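Local coordinates for protein TetR transcriptional regulator (Chloroflexus aurantiacus, PDB 3QBM) that probably binds DNA as a two-subunit transcription regulator of the TetR family, with magnesium ions bound in the crystal, at residues R46-E49 / Q53-L56; K65-F70 / I128-E133; A86-F91 / A163-A168. All coordinates share one frame; numbering follows the deposited sequence. Where two conformers were deposited one is given.

Contact 1: R46-E49 / Q53-L56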
loop_
_atom_site.group_PDB
_atom_site.type_symbol
_atom_site.label_atom_id
_atom_site.label_comp_id
_atom_site.label_asym_id
_atom_site.label_seq_id
_atom_site.Cartn_x
_atom_site.Cartn_y
_atom_site.Cartn_z
ATOM N N ARG A 46 -25.899 -17.966 12.173
ATOM C CA ARG A 46 -27.220 -18.197 11.615
ATOM C C ARG A 46 -27.236 -17.534 10.207
ATOM O O ARG A 46 -27.818 -18.065 9.250
ATOM C CB ARG A 46 -28.263 -17.573 12.552
ATOM C CG ARG A 46 -29.671 -17.325 11.991
ATOM C CD ARG A 46 -30.432 -18.596 11.672
ATOM N NE ARG A 46 -31.900 -18.469 11.596
ATOM C CZ ARG A 46 -32.608 -17.389 11.227
ATOM N NH1 ARG A 46 -32.048 -16.243 10.832
ATOM N NH2 ARG A 46 -33.935 -17.467 11.231
ATOM N N HIS A 47 -26.554 -16.400 10.082
ATOM C CA HIS A 47 -26.569 -15.617 8.836
ATOM C C HIS A 47 -25.409 -15.874 7.896
ATOM O O HIS A 47 -25.515 -15.573 6.707
ATOM C CB HIS A 47 -26.661 -14.131 9.173
ATOM C CG HIS A 47 -27.921 -13.791 9.900
ATOM N ND1 HIS A 47 -29.159 -13.810 9.285
ATOM C CD2 HIS A 47 -28.153 -13.523 11.207
ATOM C CE1 HIS A 47 -30.094 -13.539 10.179
ATOM N NE2 HIS A 47 -29.512 -13.368 11.354
ATOM N N PHE A 48 -24.301 -16.411 8.426
ATOM C CA PHE A 48 -23.098 -16.686 7.626
ATOM C C PHE A 48 -22.665 -18.085 7.956
ATOM O O PHE A 48 -22.777 -18.530 9.090
ATOM C CB PHE A 48 -21.983 -15.675 7.921
ATOM C CG PHE A 48 -22.405 -14.257 7.680
ATOM C CD1 PHE A 48 -22.368 -13.726 6.406
ATOM C CD2 PHE A 48 -22.938 -13.495 8.701
ATOM C CE1 PHE A 48 -22.811 -12.445 6.158
ATOM C CE2 PHE A 48 -23.385 -12.213 8.465
ATOM C CZ PHE A 48 -23.310 -11.675 7.187
ATOM N N GLU A 49 -22.216 -18.805 6.953
ATOM C CA GLU A 49 -21.829 -20.155 7.182
ATOM C C GLU A 49 -20.476 -20.268 7.864
ATOM O O GLU A 49 -20.197 -21.260 8.517
ATOM C CB GLU A 49 -21.903 -20.944 5.889
ATOM C CG GLU A 49 -23.331 -21.507 5.707
ATOM C CD GLU A 49 -23.573 -22.107 4.336
ATOM O OE1 GLU A 49 -22.739 -21.861 3.422
ATOM O OE2 GLU A 49 -24.606 -22.808 4.180
ATOM N N GLN A 53 -16.921 -16.668 4.744
ATOM C CA GLN A 53 -18.033 -16.114 3.984
ATOM C C GLN A 53 -18.334 -14.725 4.511
ATOM O O GLN A 53 -18.561 -13.787 3.713
ATOM C CB GLN A 53 -19.276 -17.023 4.061
ATOM C CG GLN A 53 -20.408 -16.651 3.107
ATOM C CD GLN A 53 -21.685 -17.435 3.400
ATOM O OE1 GLN A 53 -22.289 -17.266 4.452
ATOM N NE2 GLN A 53 -22.100 -18.290 2.468
ATOM N N LEU A 54 -18.271 -14.559 5.836
ATOM C CA LEU A 54 -18.507 -13.239 6.452
ATOM C C LEU A 54 -17.458 -12.243 5.955
ATOM O O LEU A 54 -17.800 -11.134 5.529
ATOM C CB LEU A 54 -18.506 -13.311 7.988
ATOM C CG LEU A 54 -18.476 -11.994 8.790
ATOM C CD1 LEU A 54 -19.537 -10.989 8.325
ATOM C CD2 LEU A 54 -18.626 -12.248 10.258
ATOM N N ALA A 55 -16.192 -12.660 5.945
ATOM C CA ALA A 55 -15.118 -11.809 5.452
ATOM C C ALA A 55 -15.387 -11.322 4.017
ATOM O O ALA A 55 -15.162 -10.151 3.677
ATOM C CB ALA A 55 -13.790 -12.577 5.533
ATOM N N LEU A 56 -15.840 -12.228 3.156
ATOM C CA LEU A 56 -16.177 -11.899 1.763
ATOM C C LEU A 56 -17.320 -10.923 1.676
ATOM O O LEU A 56 -17.287 -9.970 0.883
ATOM C CB LEU A 56 -16.505 -13.141 0.940
ATOM C CG LEU A 56 -15.379 -14.143 0.687
ATOM C CD1 LEU A 56 -15.911 -15.424 0.027
ATOM C CD2 LEU A 56 -14.197 -13.501 -0.123
#
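Gln53 OE1 accepts the backbone N-H of Glu49 over 2.9 Å (Glu49 N to Gln53 OE1), a nearly straight bond with 165° at the hydrogen. It closes the turn by which the predicted helix-turn-helix of this TetR-family domain, ending at Phe48, passes into the long helix 51-74. The donor sits well above the plane of the Gln53 amide, so the bond does not follow a lone pair of OE1. Gln53 gets there with CG anti to its own backbone N (chi1 -170°) and the chain extended beyond, which carries the amide back from the first turn of the helix to the loop; its backbone N bonds Ser50 OG. The same amide oxygen lies 3.3 Å from Phe48 CA. Beside it, the planes of the Glu49 carboxylate and the Gln53 amide run nearly parallel, but the groups are too far apart to bond, Glu49 OE1 being 3.8 Å from Gln53 NE2. Next to this polar pair the contact turns apolar. The buried ring of Phe48 lies against Leu54, while Val13 and Arg9 of helix 2-23 touch Phe48 and Ala16 touches Leu54; the loop, helix 2-23 and the start of helix 51-74 thus share one core. Leu54 CB rests 4.0 Å from Phe48 CG, and its methyl CD1 makes a CH-pi contact over the ring's centre, 4.0 Å from the centroid of Phe48 and only 9° off the normal.

Contact 2: K65-F70 / I128-E133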
loop_
_atom_site.group_PDB
_atom_site.type_symbol
_atom_site.label_atom_id
_atom_site.label_comp_id
_atom_site.label_asym_id
_atom_site.label_seq_id
_atom_site.Cartn_x
_atom_site.Cartn_y
_atom_site.Cartn_z
ATOM N N LYS A 65 -19.095 0.665 -0.427
ATOM C CA LYS A 65 -18.961 1.968 0.209
ATOM C C LYS A 65 -17.970 2.903 -0.531
ATOM O O LYS A 65 -18.238 4.081 -0.753
ATOM C CB LYS A 65 -18.472 1.762 1.607
ATOM C CG LYS A 65 -18.545 2.983 2.480
ATOM C CD LYS A 65 -19.280 2.649 3.775
ATOM C CE LYS A 65 -20.773 2.524 3.507
ATOM N NZ LYS A 65 -21.568 2.286 4.734
ATOM N N VAL A 66 -16.797 2.369 -0.824
ATOM C CA VAL A 66 -15.804 3.052 -1.656
ATOM C C VAL A 66 -16.446 3.528 -2.986
ATOM O O VAL A 66 -16.267 4.672 -3.376
ATOM C CB VAL A 66 -14.581 2.129 -1.866
ATOM C CG1 VAL A 66 -13.680 2.637 -2.954
ATOM C CG2 VAL A 66 -13.795 1.981 -0.540
ATOM N N ARG A 67 -17.224 2.656 -3.619
ATOM C CA ARG A 67 -17.900 2.929 -4.886
ATOM C C ARG A 67 -18.832 4.141 -4.761
ATOM O O ARG A 67 -18.798 5.006 -5.631
ATOM C CB ARG A 67 -18.679 1.688 -5.351
ATOM C CG ARG A 67 -19.287 1.734 -6.734
ATOM C CD ARG A 67 -19.906 0.393 -7.130
ATOM N NE ARG A 67 -18.883 -0.664 -7.140
ATOM C CZ ARG A 67 -18.836 -1.738 -6.336
ATOM N NH1 ARG A 67 -19.780 -1.994 -5.438
ATOM N NH2 ARG A 67 -17.831 -2.600 -6.454
ATOM N N GLU A 68 -19.655 4.185 -3.701
ATOM C CA GLU A 68 -20.586 5.316 -3.433
ATOM C C GLU A 68 -19.834 6.656 -3.295
ATOM O O GLU A 68 -20.268 7.705 -3.778
ATOM C CB GLU A 68 -21.393 5.073 -2.127
ATOM C CG GLU A 68 -22.470 3.972 -2.208
ATOM C CD GLU A 68 -23.116 3.562 -0.845
ATOM O OE1 GLU A 68 -22.657 3.971 0.256
ATOM O OE2 GLU A 68 -24.097 2.784 -0.898
ATOM N N ARG A 69 -18.729 6.597 -2.575
ATOM C CA ARG A 69 -17.865 7.726 -2.295
ATOM C C ARG A 69 -17.238 8.289 -3.617
ATOM O O ARG A 69 -17.197 9.518 -3.847
ATOM C CB ARG A 69 -16.820 7.213 -1.308
ATOM C CG ARG A 69 -15.838 8.168 -0.722
ATOM C CD ARG A 69 -16.328 8.882 0.512
ATOM N NE ARG A 69 -15.299 9.860 0.872
ATOM C CZ ARG A 69 -14.527 9.794 1.944
ATOM N NH1 ARG A 69 -14.725 8.837 2.845
ATOM N NH2 ARG A 69 -13.604 10.730 2.154
ATOM N N PHE A 70 -16.756 7.408 -4.495
ATOM C CA PHE A 70 -16.303 7.874 -5.818
ATOM C C PHE A 70 -17.445 8.389 -6.667
ATOM O O PHE A 70 -17.319 9.374 -7.370
ATOM C CB PHE A 70 -15.528 6.794 -6.559
ATOM C CG PHE A 70 -14.117 6.676 -6.085
ATOM C CD1 PHE A 70 -13.156 7.601 -6.489
ATOM C CD2 PHE A 70 -13.751 5.710 -5.178
ATOM C CE1 PHE A 70 -11.885 7.533 -6.043
ATOM C CE2 PHE A 70 -12.454 5.638 -4.722
ATOM C CZ PHE A 70 -11.523 6.546 -5.143
ATOM N N ILE A 128 -10.040 -2.469 -8.401
ATOM C CA ILE A 128 -9.000 -1.761 -9.147
ATOM C C ILE A 128 -9.403 -1.697 -10.634
ATOM O O ILE A 128 -9.254 -0.672 -11.262
ATOM C CB ILE A 128 -7.636 -2.417 -8.961
ATOM C CG1 ILE A 128 -7.164 -2.229 -7.490
ATOM C CG2 ILE A 128 -6.603 -1.885 -9.950
ATOM C CD1 ILE A 128 -6.109 -3.200 -7.092
ATOM N N ASP A 129 -9.946 -2.787 -11.177
ATOM C CA ASP A 129 -10.407 -2.784 -12.570
ATOM C C ASP A 129 -11.578 -1.842 -12.827
ATOM O O ASP A 129 -11.677 -1.279 -13.907
ATOM C CB ASP A 129 -10.657 -4.206 -13.085
ATOM C CG ASP A 129 -9.356 -4.970 -13.314
ATOM O OD1 ASP A 129 -8.271 -4.349 -13.294
ATOM O OD2 ASP A 129 -9.399 -6.201 -13.490
ATOM N N GLU A 130 -12.433 -1.618 -11.836
ATOM C CA GLU A 130 -13.517 -0.622 -11.986
ATOM C C GLU A 130 -12.909 0.770 -12.100
ATOM O O GLU A 130 -13.317 1.562 -12.955
ATOM C CB GLU A 130 -14.477 -0.578 -10.799
ATOM C CG GLU A 130 -15.205 -1.826 -10.434
ATOM C CD GLU A 130 -16.095 -1.574 -9.230
ATOM O OE1 GLU A 130 -15.862 -2.186 -8.165
ATOM O OE2 GLU A 130 -16.994 -0.707 -9.326
ATOM N N TRP A 131 -11.957 1.094 -11.203
ATOM C CA TRP A 131 -11.256 2.399 -11.261
ATOM C C TRP A 131 -10.567 2.603 -12.621
ATOM O O TRP A 131 -10.632 3.667 -13.216
ATOM C CB TRP A 131 -10.192 2.523 -10.135
ATOM C CG TRP A 131 -10.755 2.497 -8.749
ATOM C CD1 TRP A 131 -12.042 2.795 -8.363
ATOM C CD2 TRP A 131 -10.027 2.254 -7.541
ATOM N NE1 TRP A 131 -12.156 2.699 -7.006
ATOM C CE2 TRP A 131 -10.931 2.392 -6.473
ATOM C CE3 TRP A 131 -8.695 1.946 -7.262
ATOM C CZ2 TRP A 131 -10.555 2.194 -5.139
ATOM C CZ3 TRP A 131 -8.322 1.729 -5.942
ATOM C CH2 TRP A 131 -9.264 1.864 -4.893
ATOM N N ARG A 132 -9.876 1.580 -13.090
ATOM C CA ARG A 132 -9.222 1.635 -14.384
ATOM C C ARG A 132 -10.234 1.874 -15.530
ATOM O O ARG A 132 -9.979 2.690 -16.439
ATOM C CB ARG A 132 -8.464 0.320 -14.635
ATOM C CG ARG A 132 -7.276 0.150 -13.772
ATOM C CD ARG A 132 -6.704 -1.243 -13.823
ATOM N NE ARG A 132 -5.946 -1.510 -15.040
ATOM C CZ ARG A 132 -5.434 -2.703 -15.341
ATOM N NH1 ARG A 132 -5.598 -3.756 -14.523
ATOM N NH2 ARG A 132 -4.723 -2.840 -16.445
ATOM N N GLU A 133 -11.349 1.153 -15.496
ATOM C CA GLU A 133 -12.400 1.358 -16.500
ATOM C C GLU A 133 -12.965 2.801 -16.436
ATOM O O GLU A 133 -13.212 3.408 -17.468
ATOM C CB GLU A 133 -13.530 0.347 -16.344
ATOM C CG GLU A 133 -14.557 0.348 -17.504
ATOM C CD GLU A 133 -14.052 -0.348 -18.797
ATOM O OE1 GLU A 133 -13.059 0.111 -19.418
ATOM O OE2 GLU A 133 -14.679 -1.364 -19.207
#
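With CG anti to the backbone N (chi1 -172°) and a bend at chi3, Arg67 turns its guanidinium toward helix 118-144, where Glu130, extended beyond CG, reaches across to meet it. Glu130 was modelled in two conformers, and the pairing described is that of one of them. In it the grip is side-on: Arg67 NE gives its hydrogen to the syn lone pair of Glu130 OE2 at 2.9 Å, and Arg67 NH2 bonds Glu130 OE1 at 2.6 Å, nearly straight at 176°. Guanidinium and carboxylate are close to coplanar. Glu64 holds the remaining nitrogen, NH1, in a second salt bridge. Replacing Arg67 by alanine removes all three nitrogens, and Glu130 is likely to lose its partner here, as is Glu64. On the buried side, Trp131 packs against Val66 and Phe70, which lie together on one face of helix 51-74. Val66 CG1 meets the indole at its edge, 3.8 Å from Trp131 CZ2, whereas the Phe70 ring comes obliquely, planes 54° apart, with Phe70 CE2 3.7 Å from Trp131 NE1. The two helical segments run nearly parallel, their axes 11.9 Å apart at closest. Phe87 of helix 80-92 stacks on Phe70 and meets Trp131 edge-to-face, Ile162 of helix 154-175 packs on Trp131, and Leu171 of the second subunit lies against Ile128.

Contact 3: A86-F91 / A163-A168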
loop_
_atom_site.group_PDB
_atom_site.type_symbol
_atom_site.label_atom_id
_atom_site.label_comp_id
_atom_site.label_asym_id
_atom_site.label_seq_id
_atom_site.Cartn_x
_atom_site.Cartn_y
_atom_site.Cartn_z
ATOM N N ALA A 86 -10.994 15.054 -9.780
ATOM C CA ALA A 86 -11.913 14.797 -8.663
ATOM C C ALA A 86 -11.685 13.388 -8.136
ATOM O O ALA A 86 -11.876 13.125 -6.949
ATOM C CB ALA A 86 -13.367 14.997 -9.095
ATOM N N PHE A 87 -11.272 12.471 -9.013
ATOM C CA PHE A 87 -10.862 11.115 -8.564
ATOM C C PHE A 87 -9.667 11.194 -7.587
ATOM O O PHE A 87 -9.670 10.542 -6.528
ATOM C CB PHE A 87 -10.544 10.259 -9.784
ATOM C CG PHE A 87 -10.246 8.826 -9.485
ATOM C CD1 PHE A 87 -8.945 8.424 -9.175
ATOM C CD2 PHE A 87 -11.246 7.874 -9.536
ATOM C CE1 PHE A 87 -8.639 7.082 -8.915
ATOM C CE2 PHE A 87 -10.937 6.511 -9.269
ATOM C CZ PHE A 87 -9.649 6.136 -8.974
ATOM N N LEU A 88 -8.678 12.023 -7.913
ATOM C CA LEU A 88 -7.577 12.308 -7.002
ATOM C C LEU A 88 -8.106 12.925 -5.704
ATOM O O LEU A 88 -7.674 12.531 -4.602
ATOM C CB LEU A 88 -6.533 13.258 -7.614
ATOM C CG LEU A 88 -6.039 13.038 -9.037
ATOM C CD1 LEU A 88 -5.075 14.131 -9.487
ATOM C CD2 LEU A 88 -5.388 11.658 -9.165
ATOM N N ASP A 89 -9.057 13.854 -5.819
ATOM C CA ASP A 89 -9.570 14.556 -4.670
ATOM C C ASP A 89 -10.276 13.608 -3.688
ATOM O O ASP A 89 -10.199 13.799 -2.483
ATOM C CB ASP A 89 -10.507 15.681 -5.060
ATOM C CG ASP A 89 -10.856 16.527 -3.887
ATOM O OD1 ASP A 89 -9.926 17.094 -3.290
ATOM O OD2 ASP A 89 -12.029 16.557 -3.511
ATOM N N VAL A 90 -10.943 12.579 -4.209
ATOM C CA VAL A 90 -11.553 11.575 -3.341
ATOM C C VAL A 90 -10.452 10.969 -2.447
ATOM O O VAL A 90 -10.610 10.897 -1.227
ATOM C CB VAL A 90 -12.295 10.465 -4.162
ATOM C CG1 VAL A 90 -12.755 9.323 -3.253
ATOM C CG2 VAL A 90 -13.496 11.070 -4.910
ATOM N N PHE A 91 -9.346 10.503 -3.050
ATOM C CA PHE A 91 -8.243 9.945 -2.273
ATOM C C PHE A 91 -7.653 10.956 -1.279
ATOM O O PHE A 91 -7.380 10.611 -0.120
ATOM C CB PHE A 91 -7.153 9.432 -3.207
ATOM C CG PHE A 91 -7.416 8.062 -3.742
ATOM C CD1 PHE A 91 -7.257 6.966 -2.920
ATOM C CD2 PHE A 91 -7.779 7.857 -5.051
ATOM C CE1 PHE A 91 -7.446 5.699 -3.396
ATOM C CE2 PHE A 91 -7.937 6.574 -5.529
ATOM C CZ PHE A 91 -7.803 5.512 -4.706
ATOM N N ALA A 163 -1.700 3.950 -8.161
ATOM C CA ALA A 163 -0.453 3.658 -7.434
ATOM C C ALA A 163 -0.102 4.857 -6.573
ATOM O O ALA A 163 0.166 4.711 -5.359
ATOM C CB ALA A 163 0.725 3.365 -8.401
ATOM N N THR A 164 -0.084 6.040 -7.176
ATOM C CA THR A 164 0.321 7.244 -6.440
ATOM C C THR A 164 -0.553 7.547 -5.254
ATOM O O THR A 164 -0.038 7.823 -4.133
ATOM C CB THR A 164 0.354 8.453 -7.373
ATOM O OG1 THR A 164 1.230 8.143 -8.477
ATOM C CG2 THR A 164 0.886 9.711 -6.639
HETATM N N MSE A 165 -1.855 7.541 -5.495
HETATM C CA MSE A 165 -2.820 7.931 -4.473
HETATM C C MSE A 165 -2.878 6.882 -3.359
HETATM O O MSE A 165 -2.877 7.244 -2.182
HETATM C CB MSE A 165 -4.202 8.242 -5.068
HETATM C CG MSE A 165 -4.249 9.453 -5.995
HETATM SE SE MSE A 165 -3.232 11.064 -5.487
HETATM C CE MSE A 165 -4.235 11.602 -3.903
ATOM N N GLU A 166 -2.858 5.594 -3.697
ATOM C CA GLU A 166 -2.894 4.561 -2.680
ATOM C C GLU A 166 -1.609 4.551 -1.861
ATOM O O GLU A 166 -1.681 4.380 -0.641
ATOM C CB GLU A 166 -3.146 3.165 -3.276
ATOM C CG GLU A 166 -4.552 2.939 -3.750
ATOM C CD GLU A 166 -5.559 2.744 -2.634
ATOM O OE1 GLU A 166 -5.401 3.312 -1.529
ATOM O OE2 GLU A 166 -6.509 2.003 -2.879
ATOM N N GLY A 167 -0.443 4.719 -2.509
ATOM C CA GLY A 167 0.836 4.870 -1.781
ATOM C C GLY A 167 0.840 6.074 -0.814
ATOM O O GLY A 167 1.321 6.016 0.327
ATOM N N ALA A 168 0.222 7.155 -1.247
ATOM C CA ALA A 168 0.089 8.321 -0.394
ATOM C C ALA A 168 -0.858 8.083 0.787
ATOM O O ALA A 168 -0.600 8.581 1.877
ATOM C CB ALA A 168 -0.319 9.494 -1.213
#
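This is a buried, largely apolar helix-to-helix contact inside the all-helical C-terminal domain of the TetR fold, joining helix 80-92 to helix 154-175 without a hydrogen bond between the two segments. The segments run nearly parallel, at 15°, with axes 10.1 Å apart at closest, and nearly all the contact is made by Leu88 and Phe91 on one side and Met165 and Glu166 on the other. Phe91 and Met165 face each other where the backbones come nearest, CA to CA 6.2 Å. The first carbon of the Met165 side chain, CB, lies over one face of the Phe91 ring in a CH-pi contact. It is displaced from the centre toward the rim that carries the ring's own CB, hence the short 3.5 Å from Met165 CB to Phe91 CG. Beyond CB, Met165, present as selenomethionine, bends at both chi2 and chi3; this hooks its methyl CE in against helix 80-92, 3.7 Å from Phe91 CB and 3.6 Å from the carbonyl oxygen of Leu88. Leu88 CD2 meets Met165 CG at 4.0 Å, the two side chains crossing at about a right angle. The far part of the phenyl ring meets Glu166, whose chain folds at chi2 so that its carboxylate carbon CD comes within 3.6 Å of Phe91 CE1, the two planes 63° apart. The Glu166 side chain lies about 11 Å from a bound magnesium ion, too far to bind it. Phe70 of helix 51-74 and Trp131 of helix 118-144 meet the Phe91 ring edge-to-face, Tyr185 and Leu188 of helix 179-196 pack on Leu88, and on helix 154-175 Glu166 touches Met170 of the second subunit.

In the fold
Along the chain, contact 1 closes before the others open, whereas contacts 2 and 3 alternate their segments. Helix 51-74 joins contacts 1 and 2: its start belongs to contact 1, in the predicted DNA-binding region, and its later turns to contact 2, with centres about 24 Å apart. Contact 3 lies, centre to centre, about 31 Å from contact 1, across the chain's centre, but only about 12 Å from contact 2. Those two touch, Trp131 CH2 lying 3.4 Å from Glu166 OE2, so helices 51-74, 80-92, 118-144 and 154-175 share one core. Helix 51-74 thus runs from the predicted DNA-binding region into the core of the C-terminal domain, while 128-133 and 163-168 reach the second subunit.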